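Spindle assembly abnormal protein 6 (Caenorhabditis elegans, PDB 4G79) forms the central scaffold of centrioles, its globular N-terminal domain linking coiled-coil homodimers into the assembly that gives the organelle its ninefold symmetry. Local coordinates at residues A[119-124]-A[130-135]; A[8-13]-A[95-100]; A[57-60]-A[64-67]; A[74-79]-A[85-90]. All coordinates share one frame; numbering follows the deposited sequence.

How the contacts relate
From the N terminus, strand 7-21 supplies 8-13, and contact 2 closes a loop of more than eighty residues when helix 92-102 packs against it. Contact 3, the hairpin between strands 51-58 and 66-71, is nested inside that loop. So is contact 4, where helix 73-83 meets the linker into helix 92-102. Contact 1 follows in series as the C-terminal hairpin. Its Leu122, Ser124, Ile133 and Phe134 touch the helix of contact 2, while Ser135 and Ile133 reach Leu79 and Leu85 of contact 4. Phe120 meets Ile57 of contact 3. Contacts 3 and 4 do not touch, their centres about 26 Å apart on opposite sides of the chain's centre.

Contact 1: A[119-124]-A[130-135]; sequences SFELFS and KGKIFS
Leu122 faces two residues of the partner strand, Ile133 and Phe134, and this classic beta bulge shapes the antiparallel hairpin of strands 117-123 and 132-140. Leu122 N gives its hydrogen to Phe134 O at 3.0 Å, while Leu122 O takes Ile133 N at 2.7 Å. Beyond the bulge Ser124 N bonds to Gly131 O, coming from well above that carbonyl's plane. Gly131 has a positive phi of 62°, and a beta carbon there would run into Ser124 O.

On the face of Leu122 and Phe134, Ile133 lies alongside Leu122, with Leu122 CG 3.9 Å from Ile133 CD1. Phe134 takes the crowded position, CG between its backbone N and carbonyl carbon (chi1 74°), which turns the ring back so that CE1 lies 3.8 Å from Leu122 CD2. Leu100 and Ile96 of helix 92-102 continue this layer, and the ring of Phe92 meets that of Phe134 edge-to-face.

The other face carries Glu121, Phe123, Lys132 and Ser135. Lys132 lays CG over the face of the Phe123 ring, 4.3 Å from its centroid, and then bends at chi3 (-100°) to bring NZ within 3.4 Å of Glu121 OE2. Lys130 O sits at the ring's edge, 3.5 Å from Phe123 CD2.

The chemistry thus differs between the two faces. That of Leu122 and Phe134 is apolar, whereas the other mixes a buried ring with partly exposed charged and hydroxyl groups, and its salt bridge, whose hydrogen bond is weak, probably adds modestly to the hold of the backbone.

Contact 2: A[8-13]-A[95-100]; sequences ALFDQT and VIIQHL
Leu100 N donates to Ile96 O at 2.9 Å, a regular helical bond that sets the turn from which Leu100 reaches Phe10. This is helix-on-sheet packing within the SAS-6 N-terminal head domain: helix 92-102 lies against strand 7-21, and the axes of segments 8-13 and 95-100 approach to 9.4 Å, at 24°. No hydrogen bond crosses the contact, so side-chain hydrocarbon does the joining.

Leu9 and Phe10 both face Ile40 of the neighbouring strand 29-44, a classic beta bulge with backbone bonds to Ile40 from each of them. At this place the two consecutive residues both meet the helix. Leu9 offers CB, 3.6 Å from Ile97 CD1, and Pro93 adds to its packing from the same helix. The Phe10 and Ile97 side chains run alongside each other head to tail. Ile97 CG1 is 3.8 Å from Phe10 CB, and the CG2 branch comes obliquely to the ring at CD2. Phe10 holds CG trans to its own nitrogen (chi1 -179°), which sends the ring inward between the sheet and the helix. Leu100 crosses it at about a right angle, its CB 3.8 Å from Phe10 CE2.

Away from the strand, Ile96 and His99 pack on the hairpin that ends in strand 132-140. Together with Val95 they also meet Ile128 of the second subunit, so the helix has the sheet on one side and a neighbouring molecule on another. The Phe10 ring itself is sandwiched: Gln12 CG lies above one face, and Leu100 CD1 lies over the opposite one, 4.0 Å from the ring centroid.

Contact 3: A[57-60]-A[64-67]; sequences ISRS and EFLF
Ile57 and Phe67 form a complete hydrogen-bonded pair of the antiparallel hairpin of strands 51-58 and 66-71. Ile57 N donates to Phe67 O at 2.9 Å, almost in line with the carbonyl, and Phe67 N returns to Ile57 O at 3.0 Å from a donor tilted off the carbonyl plane. Both bonds are nearly straight at hydrogen (168°).

Next to this pair, Phe65 is the centre of an inverse gamma turn, closed by a weak bond from Leu66 N to Glu64 O, and Phe65 O receives the Ser58 CA hydrogen, with Ser58 CA 3.3 Å away. Ser58 pairs through its backbone with Lys37 of strand 29-44, and Leu66 with Val141, just past strand 132-140.

The Phe65 ring lies between Arg59 and Phe67. Arg59 CG sits between its backbone N and carbonyl carbon (chi1 76°), and the chain runs extended from CG to NE, which lays CD over the ring, 3.8 Å from the centroid, while Phe67 CE2 covers the opposite face. Ile57 CD1 approaches Phe65 CE1 obliquely at 3.6 Å. Arg59 NE is still above the face, 3.6 Å from Phe65 CD2, but CZ rises to 5.0 Å from the centroid, a cation-pi attraction that is weak at most. Replacing Phe65 by an alanine would probably open a gap between Arg59, Ile57 and Phe67 and leave the arginine methylenes without the face they lie on.

Ile109 and Leu111 extend the apolar layer. Arg59 thus divides its work: its methylenes shield an aromatic ring, while NH1 is hydrogen-bonded to Thr34 OG1 of strand 29-44.

Contact 4: A[74-79]-A[85-90]; sequences EKYQIL and LTVDFD
Tyr76 and Phe89 both carry CG opposite their backbone nitrogens (chi1 178° and 179°), which sends the tyrosine from its helix across the 85-90 loop and brings Phe89 CD1 to 3.5 Å from Tyr76 CB. The two rings meet obliquely, their planes 39° apart. At the far end, Tyr76 OH donates to Val87 O over 2.7 Å; the acceptor sits near the plane of the tyrosine ring, while the hydroxyl lies well above the plane of the Val87 carbonyl. Val87 CG2 also touches that hydroxyl, at 3.5 Å.

Residues 85-90 belong to the loop that connects helix 73-83 to helix 92-102 in the SAS-6 head domain, and Tyr76 fills the inside of the connection, with the Phe92 ring of the second helix beside it. A phenylalanine in its place is likely to leave Val87 O without its hydroxyl mate and the loop less firmly tied to the helix.

Leu85 extends the apolar patch: its CD1 lies 3.8 Å from Tyr76 CE1 and 3.9 Å from Leu79 CD2. Leu85 also packs on Ile128, and Val87 on Pro127, both of the second subunit. Phe89 N gives its hydrogen to a water 2.8 Å away.

Contact 1: A[119-124]-A[130-135]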
loop_
_atom_site.group_PDB
_atom_site.type_symbol
_atom_site.label_atom_id
_atom_site.label_comp_id
_atom_site.label_asym_id
_atom_site.label_seq_id
_atom_site.Cartn_x
_atom_site.Cartn_y
_atom_site.Cartn_z
ATOM N N SER A 119 1.594 2.550 17.317
ATOM C CA SER A 119 1.933 2.484 15.911
ATOM C C SER A 119 1.343 3.717 15.290
ATOM O O SER A 119 0.171 3.990 15.502
ATOM C CB SER A 119 1.387 1.207 15.283
ATOM O OG SER A 119 1.591 1.200 13.880
ATOM N N PHE A 120 2.171 4.537 14.650
ATOM C CA PHE A 120 1.731 5.735 13.967
ATOM C C PHE A 120 1.596 5.315 12.496
ATOM O O PHE A 120 2.585 4.871 11.900
ATOM C CB PHE A 120 2.759 6.876 14.173
ATOM C CG PHE A 120 2.506 8.134 13.366
ATOM C CD1 PHE A 120 2.996 8.261 12.074
ATOM C CD2 PHE A 120 1.776 9.193 13.905
ATOM C CE1 PHE A 120 2.766 9.429 11.333
ATOM C CE2 PHE A 120 1.576 10.365 13.178
ATOM C CZ PHE A 120 2.055 10.468 11.893
ATOM N N GLU A 121 0.419 5.460 11.923
ATOM C CA GLU A 121 0.176 5.061 10.538
ATOM C C GLU A 121 -0.316 6.232 9.743
ATOM O O GLU A 121 -1.273 6.880 10.159
ATOM C CB GLU A 121 -0.866 3.937 10.492
ATOM C CG GLU A 121 -0.554 2.715 11.349
ATOM C CD GLU A 121 -1.417 1.505 11.040
ATOM O OE1 GLU A 121 -2.657 1.656 10.941
ATOM O OE2 GLU A 121 -0.853 0.395 10.913
ATOM N N LEU A 122 0.357 6.532 8.629
ATOM C CA LEU A 122 -0.018 7.633 7.745
ATOM C C LEU A 122 -0.643 7.064 6.474
ATOM O O LEU A 122 -0.062 6.164 5.883
ATOM C CB LEU A 122 1.221 8.504 7.416
ATOM C CG LEU A 122 0.943 9.744 6.550
ATOM C CD1 LEU A 122 -0.070 10.670 7.225
ATOM C CD2 LEU A 122 2.233 10.494 6.310
ATOM N N PHE A 123 -1.792 7.621 6.033
ATOM C CA PHE A 123 -2.505 7.155 4.840
ATOM C C PHE A 123 -2.811 8.262 3.933
ATOM O O PHE A 123 -2.885 9.394 4.375
ATOM C CB PHE A 123 -3.857 6.492 5.210
ATOM C CG PHE A 123 -3.780 5.283 6.107
ATOM C CD1 PHE A 123 -3.667 5.428 7.492
ATOM C CD2 PHE A 123 -3.883 4.000 5.581
ATOM C CE1 PHE A 123 -3.633 4.310 8.324
ATOM C CE2 PHE A 123 -3.832 2.879 6.415
ATOM C CZ PHE A 123 -3.725 3.045 7.782
ATOM N N SER A 124 -3.037 7.942 2.663
ATOM C CA SER A 124 -3.552 8.889 1.676
ATOM C C SER A 124 -4.578 8.098 0.834
ATOM O O SER A 124 -4.204 7.416 -0.122
ATOM C CB SER A 124 -2.421 9.499 0.859
ATOM O OG SER A 124 -2.940 10.494 -0.005
ATOM N N LYS A 130 -7.100 2.047 1.137
ATOM C CA LYS A 130 -6.699 2.885 2.287
ATOM C C LYS A 130 -5.501 3.770 1.956
ATOM O O LYS A 130 -5.423 4.860 2.509
ATOM C CB LYS A 130 -6.393 2.019 3.507
ATOM C CG LYS A 130 -7.639 1.380 4.084
ATOM C CD LYS A 130 -7.308 0.526 5.288
ATOM C CE LYS A 130 -8.557 -0.059 5.897
ATOM N NZ LYS A 130 -8.293 -0.617 7.246
ATOM N N GLY A 131 -4.630 3.342 1.019
ATOM C CA GLY A 131 -3.464 4.116 0.615
ATOM C C GLY A 131 -2.471 4.365 1.740
ATOM O O GLY A 131 -1.954 5.478 1.868
ATOM N N LYS A 132 -2.129 3.322 2.513
ATOM C CA LYS A 132 -1.115 3.475 3.577
ATOM C C LYS A 132 0.216 3.942 3.007
ATOM O O LYS A 132 0.699 3.372 2.024
ATOM C CB LYS A 132 -0.895 2.173 4.363
ATOM C CG LYS A 132 -0.093 2.401 5.667
ATOM C CD LYS A 132 0.495 1.120 6.227
ATOM C CE LYS A 132 -0.289 0.520 7.360
ATOM N NZ LYS A 132 0.407 -0.667 7.937
ATOM N N ILE A 133 0.798 4.998 3.592
ATOM C CA ILE A 133 2.101 5.487 3.149
ATOM C C ILE A 133 3.167 4.719 3.931
ATOM O O ILE A 133 4.022 4.042 3.333
ATOM C CB ILE A 133 2.200 7.026 3.312
ATOM C CG1 ILE A 133 1.051 7.716 2.506
ATOM C CG2 ILE A 133 3.586 7.517 2.826
ATOM C CD1 ILE A 133 0.975 9.248 2.675
ATOM N N PHE A 134 3.094 4.780 5.267
ATOM C CA PHE A 134 4.027 4.030 6.105
ATOM C C PHE A 134 3.450 3.951 7.488
ATOM O O PHE A 134 2.463 4.608 7.785
ATOM C CB PHE A 134 5.452 4.693 6.114
ATOM C CG PHE A 134 5.592 5.971 6.919
ATOM C CD1 PHE A 134 5.244 7.200 6.371
ATOM C CD2 PHE A 134 6.090 5.945 8.222
ATOM C CE1 PHE A 134 5.340 8.373 7.125
ATOM C CE2 PHE A 134 6.204 7.122 8.975
ATOM C CZ PHE A 134 5.828 8.329 8.423
ATOM N N SER A 135 4.054 3.133 8.320
ATOM C CA SER A 135 3.744 3.042 9.732
ATOM C C SER A 135 5.075 2.931 10.460
ATOM O O SER A 135 6.034 2.385 9.917
ATOM C CB SER A 135 2.804 1.877 10.049
ATOM O OG SER A 135 3.409 0.613 9.855
#

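Contact 2: A[8-13]-A[95-100]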
loop_
_atom_site.group_PDB
_atom_site.type_symbol
_atom_site.label_atom_id
_atom_site.label_comp_id
_atom_site.label_asym_id
_atom_site.label_seq_id
_atom_site.Cartn_x
_atom_site.Cartn_y
_atom_site.Cartn_z
ATOM N N ALA A 8 14.162 21.646 14.020
ATOM C CA ALA A 8 12.725 21.396 13.920
ATOM C C ALA A 8 12.312 21.463 12.458
ATOM O O ALA A 8 12.711 22.393 11.750
ATOM C CB ALA A 8 11.948 22.411 14.751
ATOM N N LEU A 9 11.587 20.443 11.972
ATOM C CA LEU A 9 11.183 20.404 10.570
ATOM C C LEU A 9 9.692 20.555 10.421
ATOM O O LEU A 9 9.228 21.067 9.414
ATOM C CB LEU A 9 11.633 19.102 9.888
ATOM C CG LEU A 9 13.147 18.769 9.874
ATOM C CD1 LEU A 9 13.354 17.373 9.323
ATOM C CD2 LEU A 9 13.940 19.751 9.015
ATOM N N PHE A 10 8.934 20.126 11.438
ATOM C CA PHE A 10 7.484 20.139 11.434
ATOM C C PHE A 10 6.998 20.105 12.862
ATOM O O PHE A 10 7.537 19.356 13.676
ATOM C CB PHE A 10 6.968 18.908 10.647
ATOM C CG PHE A 10 5.459 18.769 10.516
ATOM C CD1 PHE A 10 4.720 18.105 11.485
ATOM C CD2 PHE A 10 4.803 19.190 9.365
ATOM C CE1 PHE A 10 3.331 17.949 11.355
ATOM C CE2 PHE A 10 3.416 18.988 9.206
ATOM C CZ PHE A 10 2.690 18.373 10.208
ATOM N N ASP A 11 5.980 20.918 13.164
ATOM C CA ASP A 11 5.343 20.968 14.483
ATOM C C ASP A 11 3.913 21.414 14.301
ATOM O O ASP A 11 3.653 22.607 14.194
ATOM C CB ASP A 11 6.099 21.902 15.440
ATOM C CG ASP A 11 5.655 21.828 16.893
ATOM O OD1 ASP A 11 4.541 21.325 17.153
ATOM O OD2 ASP A 11 6.438 22.237 17.768
ATOM N N GLN A 12 2.984 20.460 14.212
ATOM C CA GLN A 12 1.580 20.811 14.031
ATOM C C GLN A 12 0.671 19.943 14.848
ATOM O O GLN A 12 0.975 18.780 15.077
ATOM C CB GLN A 12 1.167 20.647 12.553
ATOM C CG GLN A 12 1.993 21.437 11.529
ATOM C CD GLN A 12 1.633 22.888 11.443
ATOM O OE1 GLN A 12 0.537 23.314 11.835
ATOM N NE2 GLN A 12 2.547 23.676 10.892
ATOM N N THR A 13 -0.494 20.492 15.215
ATOM C CA THR A 13 -1.564 19.745 15.827
ATOM C C THR A 13 -2.386 19.190 14.670
ATOM O O THR A 13 -2.794 19.940 13.774
ATOM C CB THR A 13 -2.377 20.621 16.788
ATOM O OG1 THR A 13 -1.521 21.035 17.857
ATOM C CG2 THR A 13 -3.576 19.877 17.339
ATOM N N VAL A 95 9.198 15.259 1.549
ATOM C CA VAL A 95 8.022 14.743 0.834
ATOM C C VAL A 95 6.904 14.443 1.840
ATOM O O VAL A 95 5.749 14.757 1.574
ATOM C CB VAL A 95 8.417 13.514 -0.048
ATOM C CG1 VAL A 95 7.225 12.989 -0.815
ATOM C CG2 VAL A 95 9.518 13.897 -1.054
ATOM N N ILE A 96 7.229 13.887 3.023
ATOM C CA ILE A 96 6.200 13.621 4.049
ATOM C C ILE A 96 5.617 14.924 4.578
ATOM O O ILE A 96 4.395 15.033 4.759
ATOM C CB ILE A 96 6.719 12.730 5.218
ATOM C CG1 ILE A 96 6.995 11.305 4.725
ATOM C CG2 ILE A 96 5.773 12.737 6.478
ATOM C CD1 ILE A 96 5.798 10.510 4.077
ATOM N N ILE A 97 6.471 15.937 4.807
ATOM C CA ILE A 97 5.992 17.217 5.345
ATOM C C ILE A 97 5.133 17.896 4.279
ATOM O O ILE A 97 4.075 18.417 4.616
ATOM C CB ILE A 97 7.173 18.075 5.870
ATOM C CG1 ILE A 97 7.652 17.462 7.203
ATOM C CG2 ILE A 97 6.790 19.546 6.053
ATOM C CD1 ILE A 97 9.083 17.836 7.650
ATOM N N GLN A 98 5.568 17.861 3.007
ATOM C CA GLN A 98 4.777 18.444 1.917
ATOM C C GLN A 98 3.413 17.747 1.864
ATOM O O GLN A 98 2.393 18.419 1.778
ATOM C CB GLN A 98 5.515 18.345 0.571
ATOM C CG GLN A 98 4.946 19.290 -0.490
ATOM C CD GLN A 98 5.378 18.965 -1.896
ATOM O OE1 GLN A 98 6.541 18.647 -2.168
ATOM N NE2 GLN A 98 4.455 19.100 -2.834
ATOM N N HIS A 99 3.385 16.396 1.998
ATOM C CA HIS A 99 2.129 15.632 2.005
ATOM C C HIS A 99 1.217 16.081 3.159
ATOM O O HIS A 99 0.044 16.360 2.928
ATOM C CB HIS A 99 2.401 14.109 2.098
ATOM C CG HIS A 99 1.135 13.316 2.190
ATOM N ND1 HIS A 99 0.506 12.838 1.053
ATOM C CD2 HIS A 99 0.382 13.012 3.275
ATOM C CE1 HIS A 99 -0.604 12.257 1.474
ATOM N NE2 HIS A 99 -0.722 12.328 2.809
ATOM N N LEU A 100 1.755 16.150 4.400
ATOM C CA LEU A 100 1.019 16.525 5.616
ATOM C C LEU A 100 0.432 17.919 5.554
ATOM O O LEU A 100 -0.578 18.180 6.211
ATOM C CB LEU A 100 1.904 16.439 6.865
ATOM C CG LEU A 100 2.327 15.059 7.317
ATOM C CD1 LEU A 100 3.432 15.163 8.341
ATOM C CD2 LEU A 100 1.121 14.240 7.874
#

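Contact 3: A[57-60]-A[64-67]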
loop_
_atom_site.group_PDB
_atom_site.type_symbol
_atom_site.label_atom_id
_atom_site.label_comp_id
_atom_site.label_asym_id
_atom_site.label_seq_id
_atom_site.Cartn_x
_atom_site.Cartn_y
_atom_site.Cartn_z
ATOM N N ILE A 57 5.118 12.260 19.181
ATOM C CA ILE A 57 3.682 12.534 19.288
ATOM C C ILE A 57 3.322 12.778 20.763
ATOM O O ILE A 57 3.931 12.209 21.676
ATOM C CB ILE A 57 2.756 11.487 18.639
ATOM C CG1 ILE A 57 2.829 10.109 19.307
ATOM C CG2 ILE A 57 2.841 11.443 17.075
ATOM C CD1 ILE A 57 1.655 9.221 18.902
ATOM N N SER A 58 2.366 13.673 20.978
ATOM C CA SER A 58 1.835 14.004 22.303
ATOM C C SER A 58 0.422 14.485 22.155
ATOM O O SER A 58 -0.012 14.807 21.046
ATOM C CB SER A 58 2.684 15.069 22.999
ATOM O OG SER A 58 2.743 16.263 22.234
ATOM N N ARG A 59 -0.326 14.524 23.271
ATOM C CA ARG A 59 -1.688 15.068 23.281
ATOM C C ARG A 59 -1.998 15.513 24.705
ATOM O O ARG A 59 -1.539 14.881 25.676
ATOM C CB ARG A 59 -2.741 14.115 22.701
ATOM C CG ARG A 59 -3.136 12.975 23.614
ATOM C CD ARG A 59 -4.113 12.073 22.899
ATOM N NE ARG A 59 -4.600 11.030 23.792
ATOM C CZ ARG A 59 -5.868 10.676 23.890
ATOM N NH1 ARG A 59 -6.794 11.273 23.142
ATOM N NH2 ARG A 59 -6.227 9.709 24.724
ATOM N N SER A 60 -2.768 16.615 24.836
ATOM C CA SER A 60 -3.038 17.241 26.122
ATOM C C SER A 60 -4.019 16.460 26.977
ATOM O O SER A 60 -4.146 16.775 28.172
ATOM C CB SER A 60 -3.526 18.673 25.938
ATOM O OG SER A 60 -4.798 18.731 25.321
ATOM N N GLU A 64 0.690 10.802 29.868
ATOM C CA GLU A 64 1.406 9.559 29.571
ATOM C C GLU A 64 1.485 9.292 28.067
ATOM O O GLU A 64 2.213 8.393 27.661
ATOM C CB GLU A 64 0.744 8.366 30.280
ATOM C CG GLU A 64 0.943 8.377 31.788
ATOM C CD GLU A 64 0.232 7.259 32.524
ATOM O OE1 GLU A 64 -0.952 6.987 32.213
ATOM O OE2 GLU A 64 0.855 6.680 33.444
ATOM N N PHE A 65 0.727 10.046 27.256
ATOM C CA PHE A 65 0.685 9.943 25.807
ATOM C C PHE A 65 1.849 10.755 25.252
ATOM O O PHE A 65 1.702 11.922 24.916
ATOM C CB PHE A 65 -0.675 10.421 25.269
ATOM C CG PHE A 65 -0.934 10.047 23.835
ATOM C CD1 PHE A 65 -0.378 10.787 22.791
ATOM C CD2 PHE A 65 -1.686 8.921 23.521
ATOM C CE1 PHE A 65 -0.609 10.432 21.464
ATOM C CE2 PHE A 65 -1.906 8.561 22.189
ATOM C CZ PHE A 65 -1.382 9.331 21.174
ATOM N N LEU A 66 3.034 10.167 25.279
ATOM C CA LEU A 66 4.265 10.810 24.842
ATOM C C LEU A 66 5.124 9.726 24.210
ATOM O O LEU A 66 5.577 8.818 24.913
ATOM C CB LEU A 66 4.951 11.496 26.062
ATOM C CG LEU A 66 6.098 12.452 25.767
ATOM C CD1 LEU A 66 5.780 13.416 24.608
ATOM C CD2 LEU A 66 6.521 13.191 27.026
ATOM N N PHE A 67 5.237 9.743 22.873
ATOM C CA PHE A 67 5.947 8.675 22.171
ATOM C C PHE A 67 6.908 9.207 21.146
ATOM O O PHE A 67 6.628 10.233 20.522
ATOM C CB PHE A 67 4.949 7.730 21.479
ATOM C CG PHE A 67 3.889 7.168 22.400
ATOM C CD1 PHE A 67 4.116 6.001 23.110
ATOM C CD2 PHE A 67 2.659 7.802 22.541
ATOM C CE1 PHE A 67 3.149 5.504 23.989
ATOM C CE2 PHE A 67 1.689 7.296 23.415
ATOM C CZ PHE A 67 1.949 6.162 24.146
#

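Contact 4: A[74-79]-A[85-90]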
loop_
_atom_site.group_PDB
_atom_site.type_symbol
_atom_site.label_atom_id
_atom_site.label_comp_id
_atom_site.label_asym_id
_atom_site.label_seq_id
_atom_site.Cartn_x
_atom_site.Cartn_y
_atom_site.Cartn_z
ATOM N N GLU A 74 20.020 3.674 7.791
ATOM C CA GLU A 74 19.922 2.207 7.752
ATOM C C GLU A 74 18.504 1.721 8.113
ATOM O O GLU A 74 17.972 0.838 7.427
ATOM C CB GLU A 74 20.964 1.568 8.693
ATOM C CG GLU A 74 22.400 1.806 8.244
ATOM C CD GLU A 74 23.002 3.176 8.520
ATOM O OE1 GLU A 74 22.404 3.966 9.293
ATOM O OE2 GLU A 74 24.089 3.453 7.960
ATOM N N LYS A 75 17.894 2.308 9.161
ATOM C CA LYS A 75 16.551 1.947 9.623
ATOM C C LYS A 75 15.525 2.396 8.597
ATOM O O LYS A 75 14.563 1.671 8.329
ATOM C CB LYS A 75 16.254 2.532 11.007
ATOM C CG LYS A 75 16.975 1.810 12.136
ATOM C CD LYS A 75 16.664 2.410 13.499
ATOM C CE LYS A 75 17.540 1.787 14.563
ATOM N NZ LYS A 75 17.143 2.210 15.935
ATOM N N TYR A 76 15.769 3.553 7.967
ATOM C CA TYR A 76 14.917 4.046 6.884
ATOM C C TYR A 76 14.899 3.077 5.704
ATOM O O TYR A 76 13.858 2.938 5.072
ATOM C CB TYR A 76 15.348 5.432 6.386
ATOM C CG TYR A 76 14.477 5.889 5.243
ATOM C CD1 TYR A 76 13.152 6.267 5.462
ATOM C CD2 TYR A 76 14.921 5.806 3.926
ATOM C CE1 TYR A 76 12.304 6.575 4.401
ATOM C CE2 TYR A 76 14.075 6.101 2.854
ATOM C CZ TYR A 76 12.766 6.496 3.102
ATOM O OH TYR A 76 11.946 6.853 2.060
ATOM N N GLN A 77 16.046 2.443 5.362
ATOM C CA GLN A 77 16.094 1.494 4.243
ATOM C C GLN A 77 15.143 0.315 4.490
ATOM O O GLN A 77 14.480 -0.122 3.548
ATOM C CB GLN A 77 17.522 0.987 3.952
ATOM C CG GLN A 77 18.529 2.058 3.500
ATOM C CD GLN A 77 18.013 3.057 2.485
ATOM O OE1 GLN A 77 17.356 2.720 1.486
ATOM N NE2 GLN A 77 18.329 4.321 2.709
ATOM N N ILE A 78 15.056 -0.168 5.748
ATOM C CA ILE A 78 14.134 -1.240 6.151
ATOM C C ILE A 78 12.684 -0.731 5.972
ATOM O O ILE A 78 11.859 -1.408 5.347
ATOM C CB ILE A 78 14.410 -1.730 7.605
ATOM C CG1 ILE A 78 15.754 -2.503 7.677
ATOM C CG2 ILE A 78 13.254 -2.603 8.121
ATOM C CD1 ILE A 78 16.286 -2.794 9.106
ATOM N N LEU A 79 12.408 0.485 6.480
ATOM C CA LEU A 79 11.099 1.128 6.381
ATOM C C LEU A 79 10.654 1.276 4.924
ATOM O O LEU A 79 9.492 0.988 4.618
ATOM C CB LEU A 79 11.108 2.509 7.067
ATOM C CG LEU A 79 9.727 3.186 7.176
ATOM C CD1 LEU A 79 8.975 2.686 8.378
ATOM C CD2 LEU A 79 9.841 4.712 7.191
ATOM N N LEU A 85 8.336 2.536 -0.219
ATOM C CA LEU A 85 8.668 3.944 -0.401
ATOM C C LEU A 85 9.654 4.080 -1.537
ATOM O O LEU A 85 10.578 3.266 -1.657
ATOM C CB LEU A 85 9.227 4.558 0.909
ATOM C CG LEU A 85 8.338 4.436 2.154
ATOM C CD1 LEU A 85 9.007 5.091 3.382
ATOM C CD2 LEU A 85 6.934 5.065 1.918
ATOM N N THR A 86 9.459 5.086 -2.397
ATOM C CA THR A 86 10.357 5.236 -3.553
ATOM C C THR A 86 11.291 6.429 -3.418
ATOM O O THR A 86 12.062 6.701 -4.340
ATOM C CB THR A 86 9.566 5.320 -4.838
ATOM O OG1 THR A 86 8.658 6.421 -4.731
ATOM C CG2 THR A 86 8.835 4.023 -5.137
ATOM N N VAL A 87 11.248 7.123 -2.268
ATOM C CA VAL A 87 12.135 8.278 -2.020
ATOM C C VAL A 87 13.280 7.830 -1.117
ATOM O O VAL A 87 13.113 6.910 -0.324
ATOM C CB VAL A 87 11.383 9.535 -1.445
ATOM C CG1 VAL A 87 10.390 10.075 -2.468
ATOM C CG2 VAL A 87 10.673 9.232 -0.123
ATOM N N ASP A 88 14.434 8.478 -1.234
ATOM C CA ASP A 88 15.577 8.158 -0.377
ATOM C C ASP A 88 15.441 8.845 0.987
ATOM O O ASP A 88 14.530 9.652 1.214
ATOM C CB ASP A 88 16.906 8.555 -1.078
ATOM C CG ASP A 88 16.958 9.993 -1.559
ATOM O OD1 ASP A 88 16.578 10.889 -0.790
ATOM O OD2 ASP A 88 17.473 10.226 -2.668
ATOM N N PHE A 89 16.342 8.516 1.915
ATOM C CA PHE A 89 16.284 9.050 3.267
ATOM C C PHE A 89 16.329 10.584 3.314
ATOM O O PHE A 89 15.599 11.150 4.099
ATOM C CB PHE A 89 17.414 8.433 4.093
ATOM C CG PHE A 89 17.523 8.877 5.523
ATOM C CD1 PHE A 89 16.439 8.748 6.398
ATOM C CD2 PHE A 89 18.712 9.414 6.012
ATOM C CE1 PHE A 89 16.556 9.133 7.733
ATOM C CE2 PHE A 89 18.817 9.823 7.348
ATOM C CZ PHE A 89 17.747 9.673 8.198
ATOM N N ASP A 90 17.146 11.245 2.466
ATOM C CA ASP A 90 17.292 12.706 2.381
ATOM C C ASP A 90 15.973 13.389 1.970
ATOM O O ASP A 90 15.600 14.434 2.496
ATOM C CB ASP A 90 18.393 13.046 1.356
ATOM C CG ASP A 90 18.766 14.514 1.301
ATOM O OD1 ASP A 90 19.525 14.963 2.184
ATOM O OD2 ASP A 90 18.317 15.207 0.360
HETATM O O HOH W 1 18.114 6.363 1.381
#